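Local coordinates for protein kinase A regulatory subunit, putative (Trypanosoma cruzi, PDB 6FTF) that probably holds the catalytic subunit of a cAMP-independent protein kinase A in check and binds nucleoside analogues in two cyclic nucleotide-binding domains, at residues L177-F186 / H253-H263; Y156-L166 / W201-T209. All blocks are in the same frame, centred on the assembly; numbering follows the deposited sequence. Where two conformers were deposited one is given.

Contact 1. Residues L177-F186 / H253-H263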
loop_
_atom_site.group_PDB
_atom_site.type_symbol
_atom_site.label_atom_id
_atom_site.label_comp_id
_atom_site.label_asym_id
_atom_site.label_seq_id
_atom_site.Cartn_x
_atom_site.Cartn_y
_atom_site.Cartn_z
ATOM N N LEU A 177 3.629 -4.889 -0.138
ATOM C CA LEU A 177 3.099 -4.503 1.164
ATOM C C LEU A 177 4.187 -3.845 2.011
ATOM O O LEU A 177 3.967 -2.800 2.634
ATOM C CB LEU A 177 2.493 -5.732 1.844
ATOM C CG LEU A 177 2.061 -5.534 3.284
ATOM C CD1 LEU A 177 0.997 -4.464 3.442
ATOM C CD2 LEU A 177 1.575 -6.846 3.836
ATOM N N ALA A 178 5.370 -4.460 2.066
ATOM C CA ALA A 178 6.455 -3.912 2.874
ATOM C C ALA A 178 6.765 -2.468 2.493
ATOM O O ALA A 178 7.117 -1.649 3.361
ATOM C CB ALA A 178 7.718 -4.759 2.729
ATOM N N ASP A 179 6.678 -2.139 1.194
ATOM C CA ASP A 179 6.957 -0.783 0.717
ATOM C C ASP A 179 6.101 0.265 1.419
ATOM O O ASP A 179 6.488 1.432 1.474
ATOM C CB ASP A 179 6.662 -0.692 -0.789
ATOM C CG ASP A 179 7.726 -1.317 -1.675
ATOM O OD1 ASP A 179 8.924 -1.291 -1.308
ATOM O OD2 ASP A 179 7.354 -1.815 -2.766
ATOM N N ALA A 180 4.923 -0.112 1.902
ATOM C CA ALA A 180 3.950 0.807 2.487
ATOM C C ALA A 180 3.893 0.725 4.008
ATOM O O ALA A 180 3.072 1.422 4.616
ATOM C CB ALA A 180 2.560 0.556 1.893
ATOM N N LEU A 181 4.745 -0.074 4.652
ATOM C CA LEU A 181 4.674 -0.266 6.097
ATOM C C LEU A 181 5.669 0.614 6.834
ATOM O O LEU A 181 6.782 0.870 6.371
ATOM C CB LEU A 181 4.951 -1.720 6.474
ATOM C CG LEU A 181 3.925 -2.745 6.012
ATOM C CD1 LEU A 181 4.408 -4.140 6.355
ATOM C CD2 LEU A 181 2.572 -2.499 6.618
ATOM N N SER A 182 5.250 1.046 8.018
ATOM C CA SER A 182 6.133 1.622 9.015
ATOM C C SER A 182 5.837 0.936 10.334
ATOM O O SER A 182 4.920 0.129 10.428
ATOM C CB SER A 182 5.966 3.146 9.119
ATOM O OG SER A 182 4.671 3.480 9.573
ATOM N N SER A 183 6.652 1.198 11.337
ATOM C CA SER A 183 6.502 0.526 12.621
ATOM C C SER A 183 6.043 1.512 13.691
ATOM O O SER A 183 6.405 2.688 13.669
ATOM C CB SER A 183 7.812 -0.129 13.054
ATOM O OG SER A 183 8.163 -1.160 12.137
ATOM N N GLU A 184 5.255 1.024 14.643
ATOM C CA GLU A 184 4.865 1.832 15.788
ATOM C C GLU A 184 4.752 0.906 16.980
ATOM O O GLU A 184 4.199 -0.194 16.867
ATOM C CB GLU A 184 3.542 2.553 15.539
ATOM C CG GLU A 184 3.223 3.517 16.668
ATOM C CD GLU A 184 2.064 4.447 16.381
ATOM O OE1 GLU A 184 1.839 5.360 17.208
ATOM O OE2 GLU A 184 1.370 4.277 15.359
ATOM N N GLU A 185 5.257 1.367 18.120
ATOM C CA GLU A 185 5.237 0.606 19.356
ATOM C C GLU A 185 4.316 1.282 20.364
ATOM O O GLU A 185 4.124 2.505 20.334
ATOM C CB GLU A 185 6.643 0.459 19.941
ATOM C CG GLU A 185 7.620 -0.144 18.951
ATOM C CD GLU A 185 8.896 -0.710 19.572
ATOM O OE1 GLU A 185 8.963 -0.910 20.807
ATOM O OE2 GLU A 185 9.843 -0.971 18.796
ATOM N N PHE A 186 3.740 0.463 21.235
ATOM C CA PHE A 186 2.763 0.906 22.225
ATOM C C PHE A 186 3.086 0.257 23.556
ATOM O O PHE A 186 3.340 -0.949 23.621
ATOM C CB PHE A 186 1.348 0.503 21.813
ATOM C CG PHE A 186 0.919 1.100 20.489
ATOM C CD1 PHE A 186 1.172 0.441 19.295
ATOM C CD2 PHE A 186 0.309 2.338 20.423
ATOM C CE1 PHE A 186 0.788 0.983 18.098
ATOM C CE2 PHE A 186 -0.063 2.884 19.219
ATOM C CZ PHE A 186 0.190 2.208 18.052
ATOM N N HIS A 253 3.377 -4.692 26.136
ATOM C CA HIS A 253 4.071 -3.924 25.121
ATOM C C HIS A 253 3.732 -4.534 23.768
ATOM O O HIS A 253 3.646 -5.757 23.631
ATOM C CB HIS A 253 5.581 -3.944 25.338
ATOM C CG HIS A 253 6.306 -2.994 24.439
ATOM N ND1 HIS A 253 6.347 -1.634 24.669
ATOM C CD2 HIS A 253 6.968 -3.198 23.277
ATOM C CE1 HIS A 253 7.024 -1.046 23.699
ATOM N NE2 HIS A 253 7.417 -1.974 22.844
ATOM N N VAL A 254 3.485 -3.676 22.784
ATOM C CA VAL A 254 3.076 -4.111 21.456
ATOM C C VAL A 254 3.947 -3.435 20.413
ATOM O O VAL A 254 4.241 -2.239 20.504
ATOM C CB VAL A 254 1.591 -3.795 21.198
ATOM C CG1 VAL A 254 1.226 -3.958 19.715
ATOM C CG2 VAL A 254 0.707 -4.658 22.066
ATOM N N ILE A 255 4.367 -4.203 19.419
ATOM C CA ILE A 255 5.027 -3.662 18.240
ATOM C C ILE A 255 4.133 -3.972 17.055
ATOM O O ILE A 255 3.711 -5.121 16.896
ATOM C CB ILE A 255 6.422 -4.276 18.037
ATOM C CG1 ILE A 255 7.303 -4.026 19.264
ATOM C CG2 ILE A 255 7.080 -3.712 16.779
ATOM C CD1 ILE A 255 8.679 -4.673 19.208
ATOM N N THR A 256 3.856 -2.969 16.240
ATOM C CA THR A 256 3.023 -3.133 15.056
ATOM C C THR A 256 3.764 -2.696 13.802
ATOM O O THR A 256 4.657 -1.844 13.840
ATOM C CB THR A 256 1.718 -2.301 15.114
ATOM O OG1 THR A 256 2.011 -0.901 15.074
ATOM C CG2 THR A 256 0.902 -2.608 16.354
ATOM N N ALA A 257 3.344 -3.290 12.686
ATOM C CA ALA A 257 3.561 -2.736 11.360
ATOM C C ALA A 257 2.259 -2.072 10.951
ATOM O O ALA A 257 1.185 -2.639 11.153
ATOM C CB ALA A 257 3.939 -3.817 10.348
ATOM N N LYS A 258 2.356 -0.882 10.383
ATOM C CA LYS A 258 1.244 0.039 10.184
ATOM C C LYS A 258 1.118 0.362 8.698
ATOM O O LYS A 258 2.115 0.715 8.051
ATOM C CB LYS A 258 1.616 1.303 10.993
ATOM C CG LYS A 258 0.674 2.472 11.030
ATOM C CD LYS A 258 1.231 3.526 11.978
ATOM C CE LYS A 258 0.272 4.700 12.138
ATOM N NZ LYS A 258 0.800 5.715 13.072
ATOM N N LEU A 259 -0.103 0.270 8.169
ATOM C CA LEU A 259 -0.425 0.536 6.775
ATOM C C LEU A 259 -1.515 1.601 6.686
ATOM O O LEU A 259 -2.551 1.490 7.346
ATOM C CB LEU A 259 -0.965 -0.754 6.177
ATOM C CG LEU A 259 -1.415 -0.679 4.734
ATOM C CD1 LEU A 259 -0.239 -0.505 3.785
ATOM C CD2 LEU A 259 -2.209 -1.917 4.351
ATOM N N ASN A 260 -1.303 2.616 5.863
ATOM C CA ASN A 260 -2.334 3.622 5.661
ATOM C C ASN A 260 -3.418 3.146 4.700
ATOM O O ASN A 260 -3.160 2.443 3.727
ATOM C CB ASN A 260 -1.714 4.922 5.151
ATOM C CG ASN A 260 -2.685 6.084 5.216
ATOM O OD1 ASN A 260 -3.391 6.389 4.255
ATOM N ND2 ASN A 260 -2.781 6.695 6.376
ATOM N N ARG A 261 -4.639 3.617 4.958
ATOM C CA ARG A 261 -5.791 3.267 4.141
ATOM C C ARG A 261 -5.574 3.564 2.665
ATOM O O ARG A 261 -6.099 2.845 1.824
ATOM C CB ARG A 261 -7.024 4.003 4.670
ATOM C CG ARG A 261 -8.328 3.532 4.113
ATOM C CD ARG A 261 -9.457 4.228 4.831
ATOM N NE ARG A 261 -10.750 3.789 4.351
ATOM C CZ ARG A 261 -11.907 4.265 4.817
ATOM N NH1 ARG A 261 -11.921 5.184 5.774
ATOM N NH2 ARG A 261 -13.048 3.829 4.311
ATOM N N ARG A 262 -4.815 4.608 2.335
ATOM C CA ARG A 262 -4.627 4.942 0.924
ATOM C C ARG A 262 -3.884 3.858 0.156
ATOM O O ARG A 262 -3.978 3.824 -1.076
ATOM C CB ARG A 262 -3.923 6.291 0.761
ATOM C CG ARG A 262 -2.508 6.355 1.279
ATOM C CD ARG A 262 -2.056 7.809 1.544
ATOM N NE ARG A 262 -0.777 7.938 2.272
ATOM C CZ ARG A 262 0.399 8.230 1.715
ATOM N NH1 ARG A 262 0.510 8.409 0.402
ATOM N NH2 ARG A 262 1.481 8.342 2.467
ATOM N N HIS A 263 -3.164 2.976 0.850
ATOM C CA HIS A 263 -2.413 1.902 0.218
ATOM C C HIS A 263 -3.097 0.557 0.349
ATOM O O HIS A 263 -2.582 -0.444 -0.161
ATOM C CB HIS A 263 -1.025 1.841 0.829
ATOM C CG HIS A 263 -0.244 3.090 0.618
ATOM N ND1 HIS A 263 0.312 3.803 1.650
ATOM C CD2 HIS A 263 0.024 3.788 -0.518
ATOM C CE1 HIS A 263 0.918 4.874 1.164
ATOM N NE2 HIS A 263 0.744 4.892 -0.151
HETATM O O HOH W 1 1.024 3.132 4.221
HETATM O O HOH W 2 2.773 3.494 7.685
#
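E184 O is gripped twice by one residue: T256 N reaches it at 2.9 Å, and T256 OG1, also 2.9 Å from E184 O, comes in from the opposite face of the carbonyl plane. The hydroxyl can do this because chi1 of 67° sets OG1 between the backbone N and the carbonyl carbon; OG1 also lies at the edge of the F186 ring. On the same face of this antiparallel pair, K258, in one of its two modelled conformers, runs out fully extended and NZ makes a salt bridge of 2.8 Å to E184 OE2, meeting it from above the carboxylate plane. The other face carries E185, whose OE1 accepts a hydrogen bond of 2.8 Å from NE2 in one of two conformers of H253, carboxylate and ring planes turned 75° apart. Beyond the paired strands, a water joins A180 O, N260 N and H263 ND1, and A180 CB packs on L259 CD1 at 3.5 Å. Strand 181-186 is an edge strand of its sheet within this chain, in the jelly-roll beta barrel of the second cyclic nucleotide-binding domain. Strand 254-260 separates it from strand 201-205, helix 264-268 closes over L259, and Y156 of helix 149-160 lies against L181 and A257.

Contact 2. Residues Y156-L166 / W201-T209. With EDO (1,2-ethanediol), chain B.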
loop_
_atom_site.group_PDB
_atom_site.type_symbol
_atom_site.label_atom_id
_atom_site.label_comp_id
_atom_site.label_asym_id
_atom_site.label_seq_id
_atom_site.Cartn_x
_atom_site.Cartn_y
_atom_site.Cartn_z
ATOM N N TYR A 156 10.721 -5.867 7.008
ATOM C CA TYR A 156 9.454 -6.579 7.109
ATOM C C TYR A 156 9.371 -7.936 6.423
ATOM O O TYR A 156 8.495 -8.719 6.795
ATOM C CB TYR A 156 8.287 -5.700 6.612
ATOM C CG TYR A 156 8.185 -4.423 7.392
ATOM C CD1 TYR A 156 7.782 -4.410 8.718
ATOM C CD2 TYR A 156 8.555 -3.228 6.825
ATOM C CE1 TYR A 156 7.742 -3.225 9.442
ATOM C CE2 TYR A 156 8.516 -2.051 7.535
ATOM C CZ TYR A 156 8.123 -2.062 8.843
ATOM O OH TYR A 156 8.114 -0.880 9.563
ATOM N N ILE A 157 10.190 -8.245 5.419
ATOM C CA ILE A 157 9.859 -9.387 4.556
ATOM C C ILE A 157 9.863 -10.712 5.322
ATOM O O ILE A 157 8.983 -11.563 5.120
ATOM C CB ILE A 157 10.720 -9.415 3.279
ATOM C CG1 ILE A 157 10.208 -10.493 2.310
ATOM C CG2 ILE A 157 12.180 -9.630 3.569
ATOM C CD1 ILE A 157 8.770 -10.342 1.896
ATOM N N GLN A 158 10.833 -10.931 6.202
ATOM C CA GLN A 158 10.875 -12.202 6.933
ATOM C C GLN A 158 9.657 -12.358 7.843
ATOM O O GLN A 158 9.088 -13.453 7.962
ATOM C CB GLN A 158 12.180 -12.315 7.717
ATOM C CG GLN A 158 12.458 -13.721 8.258
ATOM C CD GLN A 158 11.839 -14.015 9.603
ATOM O OE1 GLN A 158 11.508 -13.117 10.375
ATOM N NE2 GLN A 158 11.727 -15.294 9.915
ATOM N N PHE A 159 9.234 -11.270 8.482
ATOM C CA PHE A 159 8.026 -11.290 9.299
ATOM C C PHE A 159 6.796 -11.575 8.445
ATOM O O PHE A 159 5.971 -12.425 8.794
ATOM C CB PHE A 159 7.874 -9.945 10.006
ATOM C CG PHE A 159 6.526 -9.752 10.634
ATOM C CD1 PHE A 159 6.169 -10.485 11.747
ATOM C CD2 PHE A 159 5.613 -8.879 10.101
ATOM C CE1 PHE A 159 4.925 -10.330 12.332
ATOM C CE2 PHE A 159 4.363 -8.724 10.692
ATOM C CZ PHE A 159 4.030 -9.461 11.799
ATOM N N LEU A 160 6.655 -10.864 7.331
ATOM C CA LEU A 160 5.461 -11.031 6.506
ATOM C C LEU A 160 5.345 -12.446 5.971
ATOM O O LEU A 160 4.227 -12.950 5.777
ATOM C CB LEU A 160 5.445 -10.029 5.353
ATOM C CG LEU A 160 5.448 -8.547 5.744
ATOM C CD1 LEU A 160 5.552 -7.683 4.519
ATOM C CD2 LEU A 160 4.200 -8.190 6.534
ATOM N N ALA A 161 6.472 -13.102 5.732
ATOM C CA ALA A 161 6.507 -14.495 5.301
ATOM C C ALA A 161 5.991 -15.452 6.357
ATOM O O ALA A 161 5.861 -16.651 6.069
ATOM C CB ALA A 161 7.940 -14.882 4.942
ATOM N N ASN A 162 5.732 -14.978 7.563
ATOM C CA ASN A 162 5.238 -15.818 8.639
ATOM C C ASN A 162 3.852 -15.405 9.118
ATOM O O ASN A 162 3.364 -15.958 10.113
ATOM C CB ASN A 162 6.223 -15.793 9.811
ATOM C CG ASN A 162 7.446 -16.638 9.555
ATOM O OD1 ASN A 162 7.410 -17.865 9.703
ATOM N ND2 ASN A 162 8.538 -15.999 9.161
ATOM N N VAL A 163 3.192 -14.457 8.450
ATOM C CA VAL A 163 1.899 -13.949 8.866
ATOM C C VAL A 163 0.783 -14.759 8.190
ATOM O O VAL A 163 0.693 -14.739 6.951
ATOM C CB VAL A 163 1.747 -12.458 8.541
ATOM C CG1 VAL A 163 0.324 -11.991 8.787
ATOM C CG2 VAL A 163 2.737 -11.638 9.368
ATOM N N PRO A 164 -0.110 -15.416 8.946
ATOM C CA PRO A 164 -1.110 -16.287 8.291
ATOM C C PRO A 164 -1.947 -15.619 7.206
ATOM O O PRO A 164 -2.105 -16.212 6.135
ATOM C CB PRO A 164 -1.943 -16.808 9.470
ATOM C CG PRO A 164 -0.964 -16.855 10.591
ATOM C CD PRO A 164 -0.095 -15.621 10.409
ATOM N N PHE A 165 -2.507 -14.438 7.442
ATOM C CA PHE A 165 -3.447 -13.890 6.473
ATOM C C PHE A 165 -2.768 -13.425 5.199
ATOM O O PHE A 165 -3.462 -13.154 4.214
ATOM C CB PHE A 165 -4.334 -12.799 7.090
ATOM C CG PHE A 165 -3.766 -11.394 7.049
ATOM C CD1 PHE A 165 -2.885 -10.946 8.031
ATOM C CD2 PHE A 165 -4.173 -10.505 6.091
ATOM C CE1 PHE A 165 -2.413 -9.640 8.011
ATOM C CE2 PHE A 165 -3.704 -9.211 6.074
ATOM C CZ PHE A 165 -2.817 -8.786 7.043
ATOM N N LEU A 166 -1.433 -13.383 5.176
ATOM C CA LEU A 166 -0.684 -12.999 3.991
ATOM C C LEU A 166 -0.122 -14.192 3.235
ATOM O O LEU A 166 0.598 -14.012 2.240
ATOM C CB LEU A 166 0.460 -12.060 4.371
ATOM C CG LEU A 166 0.028 -10.772 5.070
ATOM C CD1 LEU A 166 1.247 -10.012 5.526
ATOM C CD2 LEU A 166 -0.827 -9.903 4.184
ATOM N N TRP A 201 -5.909 3.567 9.571
ATOM C CA TRP A 201 -4.712 2.776 9.788
ATOM C C TRP A 201 -5.033 1.317 10.063
ATOM O O TRP A 201 -5.895 1.001 10.888
ATOM C CB TRP A 201 -3.956 3.321 10.992
ATOM C CG TRP A 201 -3.456 4.719 10.813
ATOM C CD1 TRP A 201 -3.934 5.854 11.411
ATOM C CD2 TRP A 201 -2.353 5.123 10.001
ATOM N NE1 TRP A 201 -3.180 6.943 11.020
ATOM C CE2 TRP A 201 -2.205 6.519 10.155
ATOM C CE3 TRP A 201 -1.462 4.439 9.171
ATOM C CZ2 TRP A 201 -1.215 7.242 9.485
ATOM C CZ3 TRP A 201 -0.477 5.163 8.505
ATOM C CH2 TRP A 201 -0.356 6.544 8.682
ATOM N N LEU A 202 -4.303 0.437 9.397
ATOM C CA LEU A 202 -4.363 -0.995 9.631
ATOM C C LEU A 202 -3.049 -1.405 10.276
ATOM O O LEU A 202 -1.975 -0.969 9.849
ATOM C CB LEU A 202 -4.598 -1.752 8.319
ATOM C CG LEU A 202 -4.764 -3.268 8.369
ATOM C CD1 LEU A 202 -5.613 -3.762 7.196
ATOM C CD2 LEU A 202 -3.419 -3.961 8.354
ATOM N N TYR A 203 -3.132 -2.221 11.314
ATOM C CA TYR A 203 -1.972 -2.635 12.088
ATOM C C TYR A 203 -1.851 -4.147 12.030
ATOM O O TYR A 203 -2.843 -4.860 12.222
ATOM C CB TYR A 203 -2.123 -2.205 13.553
ATOM C CG TYR A 203 -2.225 -0.715 13.761
ATOM C CD1 TYR A 203 -3.442 -0.078 13.686
ATOM C CD2 TYR A 203 -1.105 0.050 14.020
ATOM C CE1 TYR A 203 -3.539 1.284 13.863
ATOM C CE2 TYR A 203 -1.194 1.409 14.193
ATOM C CZ TYR A 203 -2.406 2.017 14.112
ATOM O OH TYR A 203 -2.508 3.396 14.288
ATOM N N ILE A 204 -0.643 -4.638 11.785
ATOM C CA ILE A 204 -0.333 -6.054 11.909
ATOM C C ILE A 204 0.530 -6.191 13.145
ATOM O O ILE A 204 1.532 -5.481 13.290
ATOM C CB ILE A 204 0.391 -6.593 10.669
ATOM C CG1 ILE A 204 -0.375 -6.244 9.386
ATOM C CG2 ILE A 204 0.593 -8.083 10.820
ATOM C CD1 ILE A 204 0.361 -6.617 8.107
ATOM N N ILE A 205 0.127 -7.054 14.056
ATOM C CA ILE A 205 0.838 -7.188 15.320
ATOM C C ILE A 205 2.110 -8.003 15.112
ATOM O O ILE A 205 2.060 -9.196 14.800
ATOM C CB ILE A 205 -0.059 -7.805 16.397
ATOM C CG1 ILE A 205 -1.325 -6.959 16.559
ATOM C CG2 ILE A 205 0.708 -7.909 17.716
ATOM C CD1 ILE A 205 -2.363 -7.581 17.454
ATOM N N MET A 206 3.261 -7.372 15.337
ATOM C CA MET A 206 4.544 -8.059 15.265
ATOM C C MET A 206 4.921 -8.696 16.588
ATOM O O MET A 206 5.603 -9.730 16.603
ATOM C CB MET A 206 5.651 -7.097 14.814
ATOM C CG MET A 206 5.406 -6.510 13.436
ATOM S SD MET A 206 6.686 -5.382 12.857
ATOM C CE MET A 206 7.993 -6.534 12.433
ATOM N N GLU A 207 4.501 -8.106 17.700
ATOM C CA GLU A 207 4.726 -8.675 19.016
ATOM C C GLU A 207 3.679 -8.109 19.959
ATOM O O GLU A 207 3.326 -6.934 19.861
ATOM C CB GLU A 207 6.110 -8.272 19.522
ATOM C CG GLU A 207 6.538 -8.863 20.832
ATOM C CD GLU A 207 7.831 -8.226 21.311
ATOM O OE1 GLU A 207 8.791 -8.154 20.514
ATOM O OE2 GLU A 207 7.873 -7.765 22.469
ATOM N N GLY A 208 3.219 -8.934 20.888
ATOM C CA GLY A 208 2.345 -8.496 21.964
ATOM C C GLY A 208 0.891 -8.869 21.758
ATOM O O GLY A 208 0.520 -9.576 20.817
ATOM N N THR A 209 0.064 -8.378 22.681
ATOM C CA THR A 209 -1.363 -8.665 22.705
ATOM C C THR A 209 -2.158 -7.381 22.886
ATOM O O THR A 209 -1.694 -6.422 23.499
ATOM C CB THR A 209 -1.653 -9.652 23.849
ATOM O OG1 THR A 209 -0.884 -10.844 23.616
ATOM C CG2 THR A 209 -3.108 -10.028 23.958
HETATM C C1 EDO B . 12.299 -17.541 6.891
HETATM O O1 EDO B . 12.795 -17.129 8.175
HETATM C C2 EDO B . 10.784 -17.371 6.801
HETATM O O2 EDO B . 10.161 -18.022 7.904
#
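The end of helix 149-160, with the turn and short 3-10 segment after it, packs on the jelly-roll beta barrel of the second cyclic nucleotide-binding domain, beside strand 201-205, where the chain turns a corner at M206. No hydrogen bond crosses here; the contact is apolar. F159 stands at its centre, and chi1 of 168° swings the ring away from its own backbone N toward the strand. M206 CG sits over one face, 3.8 Å from the ring centroid in a CH-pi contact, while V163 CG2 from the same segment as F159 covers the opposite face, so the ring is sandwiched. At its edge lie I204 CG2, 3.8 Å from F159 CE2, and the carbonyl I205 O, 3.6 Å from F159 CZ. The M206 chain bends at its last torsion (chi3 75°), which folds CE back over F159 near CG. M206 SD meets Y156 at the ring edge, 4.2 Å from CE1, a Met-aromatic contact. I204 sends its other branch elsewhere: CD1 touches the edge of F165, 4.0 Å from CZ, with L160 and L166 more loosely beside it. On the outer side of the helix end, N162 ND2 bonds Q158 O at 2.9 Å, and an ethanediol, probably from the crystallisation liquor, bridges Q158 NE2 and N162 ND2. M206 and E207 face I255 as a classic beta bulge in the pairing with strand 254-260. Around them, Y156 also leans on helix 171-178 through A178, and L166 packs on L268 of helix 264-268.

Contacts 1 and 2 work on the same sheet, where strands 254-260 and 201-205 are neighbours, and their segments alternate along the chain. Contact 1 is strand pairing at the sheet's border, only partly buried: backbone hydrogen bonds set its register, and a salt bridge and a His-carboxylate bond lie toward the surface. Contact 2 is buried and apolar, a helix end against the side chains of a strand, with sulfur and aromatic rings in place of polar bonds. They meet directly. Y156 OH lies 2.6 Å from S183 OG, a probable hydrogen bond from the helix to the border strand, and I255 O lies 2.8 Å from M206 N, probably joining the inner strands beside the bulge.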